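Local coordinates for protein putative modulator of DNA gyrase (Bacteroides thetaiotaomicron, PDB 1VPB) that probably acts as a metallopeptidase of the PmbA/TldD (peptidase U62) family and is named a putative modulator of DNA gyrase, at residues 253-258 and 375-380; 389-394 and 410-415; 208-213 and 429-434; 259-264 and 434-439; 247-252 and 441-446. All coordinates share one frame; numbering follows the deposited sequence.

Contact 1 (253-258 and 375-380)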
# COMPACT_ATOMS: atom_id res chain seq x y z
N PRO A 253 -16.08 10.44 -17.62
CA PRO A 253 -15.44 9.18 -17.87
C PRO A 253 -14.22 8.98 -16.98
O PRO A 253 -13.83 7.86 -16.69
CB PRO A 253 -15.01 9.31 -19.33
CG PRO A 253 -15.82 10.33 -19.89
CD PRO A 253 -15.98 11.33 -18.78
N MET A 254 -13.60 10.07 -16.56
CA MET A 254 -12.49 9.94 -15.61
C MET A 254 -13.01 9.22 -14.32
O MET A 254 -12.21 8.50 -13.71
CB MET A 254 -11.84 11.31 -15.35
CG MET A 254 -10.54 11.27 -14.59
SD MET A 254 -9.28 10.08 -15.20
CE MET A 254 -8.66 10.81 -16.70
N ASN A 255 -14.33 9.36 -13.98
CA ASN A 255 -14.96 8.89 -12.71
C ASN A 255 -16.15 7.91 -12.71
O ASN A 255 -16.54 7.41 -11.67
CB ASN A 255 -15.43 10.11 -11.91
CG ASN A 255 -14.28 10.91 -11.37
OD1 ASN A 255 -13.72 10.56 -10.33
ND2 ASN A 255 -13.89 11.95 -12.09
N SER A 256 -16.68 7.62 -13.90
CA SER A 256 -17.85 6.78 -14.07
C SER A 256 -17.60 5.35 -13.60
O SER A 256 -18.49 4.66 -13.12
CB SER A 256 -18.23 6.76 -15.55
OG SER A 256 -17.13 6.45 -16.42
N SER A 257 -16.37 4.90 -13.75
CA SER A 257 -16.00 3.55 -13.34
C SER A 257 -16.10 3.37 -11.82
O SER A 257 -16.38 2.25 -11.34
CB SER A 257 -14.60 3.20 -13.81
OG SER A 257 -14.56 3.26 -15.24
N ARG A 258 -15.85 4.43 -11.08
CA ARG A 258 -15.91 4.44 -9.61
C ARG A 258 -17.25 3.93 -9.04
O ARG A 258 -17.26 3.09 -8.13
CB ARG A 258 -15.61 5.84 -9.04
CG ARG A 258 -15.22 5.86 -7.51
CD ARG A 258 -16.34 5.98 -6.42
NE ARG A 258 -15.97 5.21 -5.22
CZ ARG A 258 -15.59 5.69 -4.03
NH1 ARG A 258 -15.50 7.01 -3.76
NH2 ARG A 258 -15.28 4.82 -3.08
N THR A 375 -16.91 15.54 -10.88
CA THR A 375 -15.59 15.44 -11.51
C THR A 375 -14.58 14.78 -10.60
O THR A 375 -13.39 14.66 -10.96
CB THR A 375 -15.08 16.84 -11.90
OG1 THR A 375 -15.00 17.70 -10.74
CG2 THR A 375 -16.04 17.51 -12.84
N GLY A 376 -15.03 14.37 -9.43
CA GLY A 376 -14.13 13.66 -8.54
C GLY A 376 -14.81 13.21 -7.28
O GLY A 376 -15.83 13.77 -6.88
N PHE A 377 -14.26 12.17 -6.68
CA PHE A 377 -14.80 11.57 -5.46
C PHE A 377 -13.81 11.74 -4.34
O PHE A 377 -12.62 11.49 -4.56
CB PHE A 377 -15.05 10.07 -5.69
CG PHE A 377 -16.24 9.78 -6.52
CD1 PHE A 377 -17.51 9.89 -5.95
CD2 PHE A 377 -16.12 9.40 -7.84
CE1 PHE A 377 -18.62 9.65 -6.70
CE2 PHE A 377 -17.23 9.15 -8.59
CZ PHE A 377 -18.49 9.26 -8.03
N ASN A 378 -14.28 12.13 -3.16
CA ASN A 378 -13.44 12.42 -2.00
C ASN A 378 -13.87 11.64 -0.76
O ASN A 378 -14.55 12.17 0.12
CB ASN A 378 -13.50 13.91 -1.64
CG ASN A 378 -13.30 14.82 -2.84
OD1 ASN A 378 -12.63 14.45 -3.81
ND2 ASN A 378 -13.88 16.02 -2.77
N GLY A 379 -13.44 10.38 -0.67
CA GLY A 379 -13.70 9.59 0.52
C GLY A 379 -15.12 9.08 0.56
O GLY A 379 -15.95 9.49 -0.26
N GLY A 380 -15.40 8.20 1.51
CA GLY A 380 -16.70 7.53 1.60
C GLY A 380 -16.54 6.04 1.41
O GLY A 380 -15.43 5.54 1.25
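Phe377 lies with one ring face against the aliphatic part of Arg258 and with its rim against Asn255. Arg258 CD stands over the ring in a CH-pi contact, 3.8 Å from the centroid of the Phe377 ring, while CB and CG of the same arginine follow the CD2–CE2 side. Arg258 reaches this place with CG anti to its backbone N (chi1 -162°) and the chain bent at chi2 and chi3, which brings NH1 to 3.6 Å from Phe377 CB. The guanidinium stands almost perpendicular to the ring, with its edge to the phenylalanine; with Arg258 CZ 5.3 Å from the centroid of the Phe377 ring, the cation-pi attraction is at most weak. Tyr391 supplies a second aromatic partner. The contact joins the start of helix 256-265 to the end of strand 370-378, where Thr375 and Gly376 both face Glu394 in a classic beta bulge. Near the bulge, Asn255 keeps CG beside its backbone N (chi1 -70°) and slides its amide past the Phe377 ring, the two planes 64° apart. Its ND2 gives a weak, bent hydrogen bond to Thr375 O at 3.0 Å and another hydrogen bond to Asp252 OD1, so two acceptors share one amide nitrogen. The other branch, Asn255 OD1, sits 3.6 Å from Phe377 CD2 and equally close to Gly376 CA. At the ring edge, near its plane, Asn255 O approaches Phe377 CE2 to 3.6 Å.

Contact 2 (389-394 and 410-415)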
# COMPACT_ATOMS: atom_id res chain seq x y z
N PHE A 389 -24.53 3.49 0.19
CA PHE A 389 -23.29 4.22 -0.10
C PHE A 389 -23.36 5.66 0.34
O PHE A 389 -24.45 6.25 0.48
CB PHE A 389 -22.91 4.13 -1.60
CG PHE A 389 -23.78 4.96 -2.50
CD1 PHE A 389 -23.54 6.33 -2.68
CD2 PHE A 389 -24.86 4.37 -3.16
CE1 PHE A 389 -24.40 7.11 -3.49
CE2 PHE A 389 -25.69 5.12 -3.97
CZ PHE A 389 -25.49 6.49 -4.13
N SER A 390 -22.18 6.23 0.58
CA SER A 390 -22.04 7.66 0.83
C SER A 390 -20.66 8.04 0.33
O SER A 390 -19.64 7.47 0.79
CB SER A 390 -22.17 7.98 2.32
OG SER A 390 -22.00 9.36 2.57
N TYR A 391 -20.58 8.95 -0.62
CA TYR A 391 -19.27 9.35 -1.13
C TYR A 391 -19.14 10.84 -1.19
O TYR A 391 -20.11 11.55 -1.45
CB TYR A 391 -19.00 8.83 -2.54
CG TYR A 391 -19.13 7.35 -2.74
CD1 TYR A 391 -18.28 6.44 -2.10
CD2 TYR A 391 -20.04 6.85 -3.66
CE1 TYR A 391 -18.40 5.08 -2.33
CE2 TYR A 391 -20.15 5.52 -3.88
CZ TYR A 391 -19.35 4.64 -3.23
OH TYR A 391 -19.50 3.32 -3.51
N GLY A 392 -17.93 11.32 -0.97
CA GLY A 392 -17.70 12.74 -1.11
C GLY A 392 -17.54 13.07 -2.58
O GLY A 392 -16.89 12.33 -3.31
N ILE A 393 -18.11 14.20 -2.99
CA ILE A 393 -18.01 14.65 -4.36
C ILE A 393 -17.56 16.12 -4.49
O ILE A 393 -17.72 16.94 -3.60
CB ILE A 393 -19.36 14.42 -5.12
CG1 ILE A 393 -20.47 15.32 -4.57
CG2 ILE A 393 -19.73 12.94 -5.08
CD1 ILE A 393 -20.70 16.62 -5.39
N GLU A 394 -16.98 16.39 -5.64
CA GLU A 394 -16.78 17.71 -6.12
C GLU A 394 -17.12 17.79 -7.62
O GLU A 394 -17.17 16.76 -8.31
CB GLU A 394 -15.32 18.11 -5.86
CG GLU A 394 -14.29 17.37 -6.69
CD GLU A 394 -12.89 17.96 -6.48
OE1 GLU A 394 -12.56 19.01 -7.09
OE2 GLU A 394 -12.15 17.37 -5.68
N MET A 410 -19.81 18.17 -0.44
CA MET A 410 -21.12 17.50 -0.47
C MET A 410 -20.91 16.00 -0.47
O MET A 410 -19.88 15.49 -0.91
CB MET A 410 -21.92 17.90 -1.71
CG MET A 410 -22.18 19.39 -1.88
SD MET A 410 -23.38 20.03 -0.77
CE MET A 410 -24.88 19.28 -1.42
N ASN A 411 -21.92 15.28 -0.00
CA ASN A 411 -21.93 13.84 -0.12
C ASN A 411 -23.07 13.39 -0.99
O ASN A 411 -24.18 13.94 -0.92
CB ASN A 411 -22.10 13.22 1.26
CG ASN A 411 -20.85 13.36 2.11
OD1 ASN A 411 -19.73 13.16 1.64
ND2 ASN A 411 -21.05 13.69 3.37
N VAL A 412 -22.78 12.37 -1.78
CA VAL A 412 -23.81 11.66 -2.53
C VAL A 412 -24.10 10.35 -1.77
O VAL A 412 -23.17 9.63 -1.37
CB VAL A 412 -23.36 11.42 -4.01
CG1 VAL A 412 -22.27 10.36 -4.14
CG2 VAL A 412 -24.57 11.07 -4.88
N THR A 413 -25.38 10.06 -1.54
CA THR A 413 -25.78 8.90 -0.75
C THR A 413 -26.91 8.21 -1.44
O THR A 413 -27.57 8.79 -2.29
CB THR A 413 -26.27 9.29 0.65
OG1 THR A 413 -27.45 10.12 0.57
CG2 THR A 413 -25.24 10.13 1.39
N GLY A 414 -27.14 6.96 -1.05
CA GLY A 414 -28.23 6.16 -1.60
C GLY A 414 -27.89 4.71 -1.50
O GLY A 414 -27.08 4.31 -0.66
N ASN A 415 -28.50 3.89 -2.37
CA ASN A 415 -28.22 2.48 -2.44
C ASN A 415 -27.83 2.20 -3.88
O ASN A 415 -28.42 2.75 -4.81
CB ASN A 415 -29.43 1.63 -2.03
CG ASN A 415 -29.14 0.15 -2.11
OD1 ASN A 415 -29.27 -0.48 -3.17
ND2 ASN A 415 -28.72 -0.42 -0.99
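Phe389 folds its ring back over the chain of the opposite strand, where Gly414 N lies 3.5 Å above the ring plane, over its centre. A chi1 of 73°, with CG between the backbone N and the carbonyl carbon, directs the ring across the corner at Gly414, whose CA makes a CH-pi contact with the same face. The ring lies close over Gly414, which has no side chain to obstruct it. The Phe389 and Gly414 backbones exchange two hydrogen bonds, the shorter from Phe389 N to Gly414 O at 2.8 Å. Val412 comes next: its CG1 branch packs 3.7 Å from Ile393 CG2 and 3.9 Å from both Phe389 CE1 and Tyr391 CB. Tyr391 and Val412 form an antiparallel hydrogen-bonded pair, in which Tyr391 N to Val412 O and Val412 N to Tyr391 O are both 2.8 Å. Ile393, set at about a right angle to Val412, carries the apolar row on to Met410 CB through CD1. The two strands form a beta hairpin, and Phe448 and Val446 of strand 446-450 extend the packing on this face. Ser390, Asn411 and Thr413 lie on the other face, so the hairpin is amphipathic: backbone bonds fix its register, while apolar side chains attach one face to the interior.

Contact 3 (208-213 and 429-434)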
# COMPACT_ATOMS: atom_id res chain seq x y z
N ALA A 208 -4.75 18.95 -9.06
CA ALA A 208 -5.41 18.10 -10.03
C ALA A 208 -4.37 17.44 -10.90
O ALA A 208 -3.22 17.84 -10.90
CB ALA A 208 -6.37 18.87 -10.89
N TYR A 209 -4.82 16.45 -11.66
CA TYR A 209 -3.96 15.63 -12.48
C TYR A 209 -4.60 15.27 -13.79
O TYR A 209 -5.82 15.38 -13.97
CB TYR A 209 -3.63 14.36 -11.73
CG TYR A 209 -4.84 13.52 -11.35
N TRP A 210 -3.77 14.79 -14.71
CA TRP A 210 -4.24 14.12 -15.88
C TRP A 210 -3.20 13.10 -16.27
O TRP A 210 -2.04 13.25 -15.92
CB TRP A 210 -4.46 15.11 -17.02
CG TRP A 210 -5.16 14.48 -18.17
CD1 TRP A 210 -4.62 14.10 -19.37
CD2 TRP A 210 -6.53 14.12 -18.21
NE1 TRP A 210 -5.59 13.54 -20.16
CE2 TRP A 210 -6.78 13.56 -19.48
CE3 TRP A 210 -7.60 14.25 -17.32
CZ2 TRP A 210 -8.04 13.09 -19.87
CZ3 TRP A 210 -8.86 13.82 -17.71
CH2 TRP A 210 -9.06 13.23 -18.96
N TYR A 211 -3.61 12.05 -16.98
CA TYR A 211 -2.68 11.06 -17.48
C TYR A 211 -3.24 10.38 -18.68
O TYR A 211 -4.44 10.41 -18.95
CB TYR A 211 -2.32 10.04 -16.41
CG TYR A 211 -3.39 9.05 -16.24
CD1 TYR A 211 -4.50 9.35 -15.47
CD2 TYR A 211 -3.36 7.84 -16.93
CE1 TYR A 211 -5.53 8.43 -15.33
CE2 TYR A 211 -4.37 6.94 -16.81
CZ TYR A 211 -5.46 7.24 -16.00
OH TYR A 211 -6.50 6.34 -15.87
N GLU A 212 -2.32 9.82 -19.45
CA GLU A 212 -2.61 9.11 -20.66
C GLU A 212 -1.79 7.82 -20.56
O GLU A 212 -0.72 7.83 -19.95
CB GLU A 212 -2.12 9.87 -21.87
CG GLU A 212 -2.83 11.19 -22.16
CD GLU A 212 -4.27 11.09 -22.61
OE1 GLU A 212 -4.78 9.98 -22.81
OE2 GLU A 212 -4.88 12.19 -22.76
N SER A 213 -2.34 6.74 -21.13
CA SER A 213 -1.60 5.48 -21.24
C SER A 213 -1.91 4.72 -22.51
O SER A 213 -2.91 4.99 -23.20
CB SER A 213 -1.80 4.62 -19.97
OG SER A 213 -3.13 4.19 -19.85
N ASP A 429 -18.20 8.30 -24.88
CA ASP A 429 -16.89 8.77 -24.56
C ASP A 429 -16.11 7.93 -23.49
O ASP A 429 -15.51 8.52 -22.57
CB ASP A 429 -16.96 10.24 -24.14
CG ASP A 429 -17.89 10.49 -22.96
OD1 ASP A 429 -18.64 9.55 -22.57
OD2 ASP A 429 -17.90 11.58 -22.37
N PRO A 430 -16.11 6.59 -23.63
CA PRO A 430 -15.35 5.75 -22.72
C PRO A 430 -13.86 6.01 -22.89
O PRO A 430 -13.44 6.41 -23.98
CB PRO A 430 -15.66 4.34 -23.22
CG PRO A 430 -16.10 4.48 -24.60
CD PRO A 430 -16.77 5.80 -24.66
N ARG A 431 -13.08 5.80 -21.84
CA ARG A 431 -11.61 5.84 -21.94
C ARG A 431 -11.13 4.48 -22.43
O ARG A 431 -11.09 3.51 -21.69
CB ARG A 431 -11.01 6.15 -20.56
CG ARG A 431 -11.40 7.53 -20.05
CD ARG A 431 -10.59 8.06 -18.81
NE ARG A 431 -9.11 8.23 -18.91
CZ ARG A 431 -8.42 9.00 -19.78
NH1 ARG A 431 -9.04 9.67 -20.75
NH2 ARG A 431 -7.08 9.08 -19.70
N LEU A 432 -10.79 4.40 -23.70
CA LEU A 432 -10.41 3.11 -24.28
C LEU A 432 -9.07 2.54 -23.83
O LEU A 432 -8.82 1.35 -24.02
CB LEU A 432 -10.45 3.19 -25.79
CG LEU A 432 -11.80 3.59 -26.39
CD1 LEU A 432 -11.72 3.70 -27.90
CD2 LEU A 432 -12.91 2.65 -25.96
N ASN A 433 -8.22 3.36 -23.24
CA ASN A 433 -6.92 2.87 -22.76
C ASN A 433 -7.02 2.24 -21.36
O ASN A 433 -6.03 1.75 -20.80
CB ASN A 433 -5.88 4.00 -22.86
CG ASN A 433 -5.59 4.43 -24.30
OD1 ASN A 433 -5.70 5.63 -24.67
ND2 ASN A 433 -5.19 3.49 -25.12
N SER A 434 -8.25 2.23 -20.81
CA SER A 434 -8.54 1.55 -19.55
C SER A 434 -9.15 0.17 -19.84
O SER A 434 -9.83 0.01 -20.80
CB SER A 434 -9.61 2.38 -18.79
OG SER A 434 -9.89 1.76 -17.55
O HOH W 1 -4.73 7.48 -22.49
O HOH W 2 -3.45 1.35 -21.74
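A bend at chi3 (60°) in Arg431, and a chi1 of -170° that sets Trp210 CG anti to its backbone N, bring the guanidinium beside the indole. Arg431 NH1 comes within 3.7 Å of Trp210 CZ2, the two planes being 60° apart, and Trp210 CH2 lies over one face of the guanidinium. Arg431 NH2 lies over a face of the Tyr211 ring, with at most a weak cation-pi attraction. Glu212 OE1 forms a long salt bridge of 4.0 Å with Arg431 NH2, near the plane of the guanidinium. Glu212 OE2 accepts a nearly straight hydrogen bond of 3.0 Å from Trp210 NE1, in the plane of the indole but well above that of the carboxylate. An alanine in place of Trp210 would take away both the indole beside Arg431 and this donor, and would probably leave the Glu212 carboxylate freer to turn. Water 1 accepts from Ser213 N at 2.8 Å and lies near Glu212 OE1 and, in the conformer described, near Asn433 OD1; water 2 donates to Asn433 O at 2.8 Å and bonds weakly with Ser213 OG. Arg431 opens a type I beta turn ending at Ser434. The contact sets this loop, which precedes strand 436-437, against strand 207-214, an outermost strand, within this chain, of the six-stranded antiparallel sheet; Lys228 and Arg232 of helix 225-234 also pack on Trp210.

Contact 4 (259-264 and 434-439); sequences LLSPMI and SSWRIP
Trp436, in the conformer described, reaches across to helix 256-265 with the six-membered end of its indole, meeting Leu260, Ser261 and Ile264. From CB, the side chain leaves with CG beside the backbone N (chi1 -64°), carrying the ring away from its own strand. Ser257 OG, one turn earlier on the helix, packs against that CB. Further out, Trp436 CE3 comes to 4.2 Å from Leu260 CD2, the first atom of the ring to approach the segment. CZ3 meets two side chains of the helix, 4.0 Å from Leu260 CD2, which comes in at the ring edge, and as far from Ile264 CG1. The outermost atom, CH2, approaches the helix backbone at 3.8 Å from Ser261 CA, with Ser261 CB and Ile264 CG1 a little beyond.

The helix is kinked within 259-264, where Pro262 has no N-H to give to the turn before. Strand 436-437, facing it, is an outermost strand, within this chain, of a five-stranded mixed sheet and pairs in parallel with strand 352-354. An ST turn leads into this strand: Ser434 OG accepts from Trp436 N at 3.0 Å, tying down the backbone from which the indole springs.

Beside the indole, Ile438 CD1 touches Leu260 CD2 at 3.6 Å, so a single methyl of Leu260 meets both Trp436 and Ile438. A chi1 of -174° extends Leu260 CG away from its backbone N, and chi2 (61°) then turns CD2 to the two residues. Leu294 of strand 294-296 packs on Leu260, Ile264 and Ile438.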
# COMPACT_ATOMS: atom_id res chain seq x y z
N LEU A 259 -18.37 4.42 -9.57
CA LEU A 259 -19.67 3.94 -9.10
C LEU A 259 -20.01 2.50 -9.53
O LEU A 259 -20.86 1.85 -8.90
CB LEU A 259 -20.76 4.91 -9.59
CG LEU A 259 -20.69 6.30 -8.97
CD1 LEU A 259 -21.66 7.24 -9.71
CD2 LEU A 259 -21.02 6.19 -7.47
N LEU A 260 -19.37 2.01 -10.60
CA LEU A 260 -19.59 0.68 -11.09
C LEU A 260 -18.80 -0.34 -10.31
O LEU A 260 -19.23 -1.49 -10.10
CB LEU A 260 -19.18 0.57 -12.56
CG LEU A 260 -19.49 -0.75 -13.23
CD1 LEU A 260 -20.97 -1.08 -13.26
CD2 LEU A 260 -18.97 -0.70 -14.66
N SER A 261 -17.64 0.09 -9.86
CA SER A 261 -16.69 -0.79 -9.16
C SER A 261 -17.32 -1.64 -8.03
O SER A 261 -17.14 -2.83 -8.03
CB SER A 261 -15.52 0.04 -8.61
OG SER A 261 -14.58 -0.85 -8.08
N PRO A 262 -18.07 -1.05 -7.10
CA PRO A 262 -18.68 -1.87 -6.05
C PRO A 262 -19.71 -2.86 -6.52
O PRO A 262 -19.93 -3.88 -5.87
CB PRO A 262 -19.28 -0.85 -5.10
CG PRO A 262 -19.32 0.41 -5.80
CD PRO A 262 -18.31 0.39 -6.88
N MET A 263 -20.32 -2.60 -7.68
CA MET A 263 -21.25 -3.57 -8.25
C MET A 263 -20.44 -4.77 -8.72
O MET A 263 -20.83 -5.93 -8.53
CB MET A 263 -21.98 -2.97 -9.44
CG MET A 263 -22.87 -1.78 -9.09
SD MET A 263 -24.41 -2.18 -8.24
CE MET A 263 -25.41 -2.85 -9.50
N ILE A 264 -19.30 -4.50 -9.33
CA ILE A 264 -18.48 -5.60 -9.84
C ILE A 264 -17.87 -6.41 -8.69
O ILE A 264 -17.82 -7.62 -8.76
CB ILE A 264 -17.38 -5.04 -10.73
CG1 ILE A 264 -18.04 -4.26 -11.89
CG2 ILE A 264 -16.45 -6.14 -11.26
CD1 ILE A 264 -18.99 -5.00 -12.69
N SER A 434 -8.25 2.23 -20.81
CA SER A 434 -8.54 1.55 -19.55
C SER A 434 -9.15 0.17 -19.84
O SER A 434 -9.83 0.01 -20.80
CB SER A 434 -9.61 2.38 -18.79
OG SER A 434 -9.89 1.76 -17.55
N SER A 435 -8.95 -0.79 -18.95
CA SER A 435 -9.74 -2.02 -18.97
C SER A 435 -11.21 -1.86 -18.58
O SER A 435 -12.01 -2.79 -18.79
CB SER A 435 -9.09 -3.11 -18.13
OG SER A 435 -9.06 -2.69 -16.77
N TRP A 436 -11.54 -0.69 -18.01
CA TRP A 436 -12.90 -0.23 -17.70
C TRP A 436 -13.32 0.75 -18.83
O TRP A 436 -12.91 1.90 -18.79
CB TRP A 436 -12.91 0.57 -16.38
CG TRP A 436 -12.53 -0.26 -15.15
CD1 TRP A 436 -11.28 -0.62 -14.75
CD2 TRP A 436 -13.44 -0.81 -14.19
NE1 TRP A 436 -11.35 -1.38 -13.60
CE2 TRP A 436 -12.67 -1.51 -13.24
CE3 TRP A 436 -14.83 -0.80 -14.04
CZ2 TRP A 436 -13.24 -2.18 -12.16
CZ3 TRP A 436 -15.39 -1.46 -12.96
CH2 TRP A 436 -14.60 -2.14 -12.03
N ARG A 437 -14.07 0.30 -19.84
CA ARG A 437 -14.48 1.20 -20.92
C ARG A 437 -15.90 1.67 -20.62
O ARG A 437 -16.88 1.15 -21.15
CB ARG A 437 -14.39 0.40 -22.20
CG ARG A 437 -13.00 0.01 -22.63
CD ARG A 437 -12.95 -0.70 -23.94
NE ARG A 437 -11.55 -0.90 -24.32
CZ ARG A 437 -11.12 -1.03 -25.56
NH1 ARG A 437 -11.97 -1.04 -26.57
NH2 ARG A 437 -9.83 -1.20 -25.78
N ILE A 438 -15.98 2.65 -19.75
CA ILE A 438 -17.23 3.17 -19.23
C ILE A 438 -17.33 4.65 -19.60
O ILE A 438 -16.45 5.44 -19.22
CB ILE A 438 -17.26 3.07 -17.68
CG1 ILE A 438 -16.80 1.67 -17.21
CG2 ILE A 438 -18.60 3.44 -17.16
CD1 ILE A 438 -17.53 0.51 -17.73
N PRO A 439 -18.37 5.03 -20.35
CA PRO A 439 -18.53 6.42 -20.78
C PRO A 439 -19.06 7.29 -19.63
O PRO A 439 -19.27 6.79 -18.49
CB PRO A 439 -19.60 6.30 -21.88
CG PRO A 439 -20.46 5.23 -21.43
CD PRO A 439 -19.50 4.19 -20.81

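Contact 5 (247-252 and 441-446)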
# COMPACT_ATOMS: atom_id res chain seq x y z
N TYR A 247 -30.86 15.75 -7.13
CA TYR A 247 -30.36 16.36 -8.36
C TYR A 247 -30.17 15.27 -9.39
O TYR A 247 -29.93 14.13 -9.04
CB TYR A 247 -28.98 16.99 -8.14
CG TYR A 247 -28.93 18.22 -7.25
CD1 TYR A 247 -28.84 18.10 -5.86
CD2 TYR A 247 -28.92 19.50 -7.80
CE1 TYR A 247 -28.76 19.24 -5.04
CE2 TYR A 247 -28.85 20.62 -7.00
CZ TYR A 247 -28.76 20.49 -5.63
OH TYR A 247 -28.69 21.63 -4.84
N THR A 248 -30.19 15.64 -10.66
CA THR A 248 -29.64 14.78 -11.71
C THR A 248 -28.12 14.72 -11.53
O THR A 248 -27.47 15.76 -11.45
CB THR A 248 -29.92 15.37 -13.07
OG1 THR A 248 -31.34 15.54 -13.26
CG2 THR A 248 -29.44 14.44 -14.19
N MET A 249 -27.55 13.52 -11.49
CA MET A 249 -26.10 13.38 -11.36
C MET A 249 -25.48 13.01 -12.70
O MET A 249 -25.84 12.02 -13.30
CB MET A 249 -25.74 12.33 -10.31
CG MET A 249 -24.24 12.20 -10.14
SD MET A 249 -23.64 11.16 -8.81
CE MET A 249 -24.36 9.59 -9.18
N VAL A 250 -24.54 13.85 -13.15
CA VAL A 250 -23.73 13.53 -14.33
C VAL A 250 -22.31 13.16 -13.83
O VAL A 250 -21.76 13.82 -12.96
CB VAL A 250 -23.68 14.69 -15.35
CG1 VAL A 250 -22.90 14.25 -16.60
CG2 VAL A 250 -25.09 15.12 -15.73
N VAL A 251 -21.75 12.09 -14.37
CA VAL A 251 -20.39 11.65 -14.01
C VAL A 251 -19.52 11.50 -15.24
O VAL A 251 -19.92 10.89 -16.23
CB VAL A 251 -20.41 10.33 -13.24
CG1 VAL A 251 -19.01 10.05 -12.63
CG2 VAL A 251 -21.48 10.34 -12.17
N ASP A 252 -18.30 12.06 -15.18
CA ASP A 252 -17.40 12.02 -16.33
C ASP A 252 -16.71 10.68 -16.48
O ASP A 252 -16.84 9.84 -15.59
CB ASP A 252 -16.42 13.21 -16.30
CG ASP A 252 -15.49 13.21 -15.11
OD1 ASP A 252 -15.24 12.14 -14.51
OD2 ASP A 252 -14.97 14.30 -14.74
N LEU A 441 -21.97 9.17 -17.60
CA LEU A 441 -23.21 8.61 -17.13
C LEU A 441 -24.16 9.68 -16.56
O LEU A 441 -23.71 10.69 -16.01
CB LEU A 441 -22.92 7.62 -16.02
CG LEU A 441 -22.00 6.46 -16.31
CD1 LEU A 441 -21.81 5.74 -14.98
CD2 LEU A 441 -22.55 5.54 -17.38
N VAL A 442 -25.46 9.47 -16.73
CA VAL A 442 -26.45 10.35 -16.18
C VAL A 442 -27.46 9.54 -15.39
O VAL A 442 -28.02 8.57 -15.89
CB VAL A 442 -27.24 11.11 -17.27
CG1 VAL A 442 -28.19 12.06 -16.63
CG2 VAL A 442 -26.28 11.87 -18.24
N PHE A 443 -27.65 9.94 -14.14
CA PHE A 443 -28.59 9.29 -13.24
C PHE A 443 -29.61 10.31 -12.78
O PHE A 443 -29.26 11.46 -12.49
CB PHE A 443 -27.85 8.80 -11.99
CG PHE A 443 -26.79 7.82 -12.22
CD1 PHE A 443 -27.06 6.43 -12.18
CD2 PHE A 443 -25.45 8.21 -12.42
CE1 PHE A 443 -26.05 5.50 -12.33
CE2 PHE A 443 -24.44 7.24 -12.58
CZ PHE A 443 -24.75 5.89 -12.54
N GLU A 444 -30.89 9.93 -12.69
CA GLU A 444 -31.88 10.85 -12.19
C GLU A 444 -32.20 10.64 -10.72
O GLU A 444 -32.22 9.51 -10.24
CB GLU A 444 -33.18 10.70 -12.98
CG GLU A 444 -33.13 11.16 -14.42
CD GLU A 444 -32.95 12.65 -14.59
OE1 GLU A 444 -33.10 13.39 -13.58
OE2 GLU A 444 -32.66 13.08 -15.74
N GLY A 445 -32.51 11.73 -10.03
CA GLY A 445 -33.08 11.69 -8.68
C GLY A 445 -32.11 11.14 -7.66
O GLY A 445 -32.43 10.20 -6.93
N VAL A 446 -30.92 11.72 -7.64
CA VAL A 446 -29.84 11.27 -6.75
C VAL A 446 -29.74 12.27 -5.59
O VAL A 446 -29.83 13.48 -5.79
CB VAL A 446 -28.51 11.19 -7.50
CG1 VAL A 446 -27.35 10.83 -6.55
CG2 VAL A 446 -28.59 10.15 -8.63
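Strand 245-251 runs antiparallel to strands 441-443 and 446-450 within the mixed sheet of the C-terminal domain, and a beta bulge shifts the register between Tyr247 and Met249. Three hydrogen-bonded pairs, Tyr247 with Val446, Met249 with Phe443 and Val251 with Leu441, each contribute two backbone bonds. Within the bulge, Thr248 OG1 donates to Glu444 OE1 at 2.8 Å, reaching the carboxylate on its syn side but 35° out of its plane. The glutamate turns back at chi2 (-67°) to lie alongside the threonine. The other branch of Thr248, CG2, packs 3.6 Å from Val442 CG1, and Lys370 O competes weakly for the one hydroxyl hydrogen. A valine in place of Thr248 would keep a methyl against Val442 but is likely to leave the Glu444 carboxylate without this donor and freer to swing away. On the face with Met249, that side chain extends through chi2 and bends at chi3 (59°), placing CE 3.7 Å from Phe443 CD2, while its CB meets Val446 CG2 at 4.0 Å. Val251 CG2 approaches the edge of the Phe443 ring. Leu259 of helix 256-265 and Leu419 of helix 416-421 pack on this apolar face, and Trp420 meets Phe443 edge to face. The one-residue shift in an otherwise regular antiparallel pairing is typical of a beta bulge, here in a sheet with helices packed on its apolar face.

In the fold
Contacts 2 and 5 are strand pairings in the same mixed sheet, contact 5 buried and contact 2 only partly so; both are held by backbone hydrogen bonds, and they meet where Val412 packs on Val446. Contact 1 attaches the start of helix 256-265 to that sheet at the surface, through an arginine–phenylalanine contact and one weak hydrogen bond from an asparagine side chain. Contact 4 uses the same helix farther along but is buried and apolar, and Leu259 connects it to the Met249 face of contact 5. Contact 3 is again a surface contact, more polar and partly mediated by water; it alone reaches the six-stranded sheet, with Met254 of contact 1 packed against Trp210 and Arg431. Contacts 3 and 4 share Ser434.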